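Local coordinates for protein wsv230 (Shrimp white spot syndrome virus, PDB 2GJ2) that is a nonstructural viral protein of unknown precise function with a ferredoxin fold and specific metal-binding sites, at residues A5-D10 with F56-G61. Residues are numbered along the deposited sequence; the frame is centred on the assembly and turned at random.
Sequences ATFQTD and FVLNGG
F7 and T9 pair with L58 and F56 in a two-stranded antiparallel ribbon that, in this ferredoxin fold, lies beside the main four-stranded sheet. The assignment rests on a 173° angle between the directions of strands 7-9 and 56-58 and on two reciprocal pairs of backbone hydrogen bonds. In the F7-L58 pair, F7 N lies 3.0 Å from L58 O, nearly straight at the hydrogen. In the T9-F56 pair the return bond, T9 N to F56 O, is the longest of the four at 3.3 Å. Between these pairs, Q8 and V57 form a non-hydrogen-bonded pair, where Q8 CA approaches F56 O at 3.3 Å.

Apolar packing occupies the face carrying F7, T9, F56 and L58. With CG anti to the backbone N (chi1 170°), the F7 side chain crosses that of F56 at about a right angle, and F7 CE2 meets F56 CD2 edge against edge at 3.8 Å. This face continues to F13 and F30 around F56, I76 beside F7 and L65 beside L58.

A type I turn, L58 to G61, leads toward helix 62-69. Its closing donor, G61 N, binds L58 O at 3.1 Å, reaching that oxygen from the face of the carbonyl plane opposite F7 N.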
loop_
_atom_site.group_PDB
_atom_site.type_symbol
_atom_site.label_atom_id
_atom_site.label_comp_id
_atom_site.label_asym_id
_atom_site.label_seq_id
_atom_site.Cartn_x
_atom_site.Cartn_y
_atom_site.Cartn_z
ATOM N N ALA A 5 -24.274 14.552 2.499
ATOM C CA ALA A 5 -23.017 14.651 1.706
ATOM C C ALA A 5 -21.919 13.779 2.317
ATOM O O ALA A 5 -20.878 14.282 2.736
ATOM C CB ALA A 5 -22.558 16.118 1.628
ATOM N N THR A 6 -22.162 12.473 2.380
ATOM C CA THR A 6 -21.177 11.543 2.921
ATOM C C THR A 6 -20.432 10.880 1.769
ATOM O O THR A 6 -21.049 10.408 0.806
ATOM C CB THR A 6 -21.839 10.435 3.783
ATOM O OG1 THR A 6 -22.322 11.003 5.005
ATOM C CG2 THR A 6 -20.835 9.328 4.114
ATOM N N PHE A 7 -19.104 10.871 1.866
ATOM C CA PHE A 7 -18.258 10.243 0.849
ATOM C C PHE A 7 -17.673 8.951 1.398
ATOM O O PHE A 7 -17.200 8.908 2.540
ATOM C CB PHE A 7 -17.100 11.153 0.435
ATOM C CG PHE A 7 -16.067 10.459 -0.428
ATOM C CD1 PHE A 7 -16.292 10.265 -1.790
ATOM C CD2 PHE A 7 -14.900 9.945 0.134
ATOM C CE1 PHE A 7 -15.377 9.567 -2.579
ATOM C CE2 PHE A 7 -13.985 9.247 -0.645
ATOM C CZ PHE A 7 -14.230 9.057 -2.010
ATOM N N GLN A 8 -17.700 7.906 0.578
ATOM C CA GLN A 8 -17.159 6.618 0.981
ATOM C C GLN A 8 -16.574 5.818 -0.167
ATOM O O GLN A 8 -17.158 5.725 -1.263
ATOM C CB GLN A 8 -18.222 5.763 1.664
ATOM C CG GLN A 8 -18.494 6.136 3.106
ATOM C CD GLN A 8 -19.304 5.082 3.842
ATOM O OE1 GLN A 8 -19.601 5.231 5.030
ATOM N NE2 GLN A 8 -19.662 4.007 3.141
ATOM N N THR A 9 -15.413 5.228 0.110
ATOM C CA THR A 9 -14.713 4.392 -0.849
ATOM C C THR A 9 -14.061 3.251 -0.092
ATOM O O THR A 9 -13.504 3.446 0.979
ATOM C CB THR A 9 -13.629 5.191 -1.611
ATOM O OG1 THR A 9 -12.934 4.326 -2.520
ATOM C CG2 THR A 9 -12.643 5.810 -0.637
ATOM N N ASP A 10 -14.157 2.055 -0.649
ATOM C CA ASP A 10 -13.553 0.884 -0.045
ATOM C C ASP A 10 -12.208 0.652 -0.712
ATOM O O ASP A 10 -11.409 -0.172 -0.255
ATOM C CB ASP A 10 -14.435 -0.340 -0.266
ATOM C CG ASP A 10 -15.635 -0.354 0.631
ATOM O OD1 ASP A 10 -15.457 -0.559 1.850
ATOM O OD2 ASP A 10 -16.757 -0.157 0.120
ATOM N N PHE A 56 -12.989 4.069 3.906
ATOM C CA PHE A 56 -12.634 5.461 4.156
ATOM C C PHE A 56 -13.918 6.291 4.120
ATOM O O PHE A 56 -14.639 6.267 3.118
ATOM C CB PHE A 56 -11.680 5.974 3.092
ATOM C CG PHE A 56 -11.328 7.412 3.261
ATOM C CD1 PHE A 56 -10.380 7.797 4.206
ATOM C CD2 PHE A 56 -11.982 8.397 2.504
ATOM C CE1 PHE A 56 -10.082 9.148 4.406
ATOM C CE2 PHE A 56 -11.696 9.752 2.689
ATOM C CZ PHE A 56 -10.745 10.134 3.645
ATOM N N VAL A 57 -14.192 7.020 5.208
ATOM C CA VAL A 57 -15.414 7.828 5.327
ATOM C C VAL A 57 -15.225 9.279 5.760
ATOM O O VAL A 57 -14.633 9.548 6.803
ATOM C CB VAL A 57 -16.406 7.210 6.347
ATOM C CG1 VAL A 57 -16.962 5.912 5.836
ATOM C CG2 VAL A 57 -15.700 6.977 7.661
ATOM N N LEU A 58 -15.761 10.195 4.954
ATOM C CA LEU A 58 -15.730 11.640 5.215
ATOM C C LEU A 58 -17.202 12.021 5.349
ATOM O O LEU A 58 -17.941 12.052 4.356
ATOM C CB LEU A 58 -15.127 12.407 4.032
ATOM C CG LEU A 58 -13.624 12.345 3.756
ATOM C CD1 LEU A 58 -13.350 12.884 2.362
ATOM C CD2 LEU A 58 -12.861 13.145 4.793
ATOM N N ASN A 59 -17.634 12.291 6.575
ATOM C CA ASN A 59 -19.026 12.639 6.799
ATOM C C ASN A 59 -19.441 13.891 6.026
ATOM O O ASN A 59 -20.582 14.001 5.577
ATOM C CB ASN A 59 -19.292 12.820 8.299
ATOM C CG ASN A 59 -19.191 11.509 9.075
ATOM O OD1 ASN A 59 -18.152 11.194 9.665
ATOM N ND2 ASN A 59 -20.273 10.732 9.065
ATOM N N GLY A 60 -18.501 14.811 5.845
ATOM C CA GLY A 60 -18.790 16.042 5.140
ATOM C C GLY A 60 -18.732 15.992 3.625
ATOM O O GLY A 60 -19.152 16.936 2.949
ATOM N N GLY A 61 -18.235 14.891 3.081
ATOM C CA GLY A 61 -18.118 14.777 1.638
ATOM C C GLY A 61 -16.745 15.279 1.259
ATOM O O GLY A 61 -15.933 15.552 2.130
#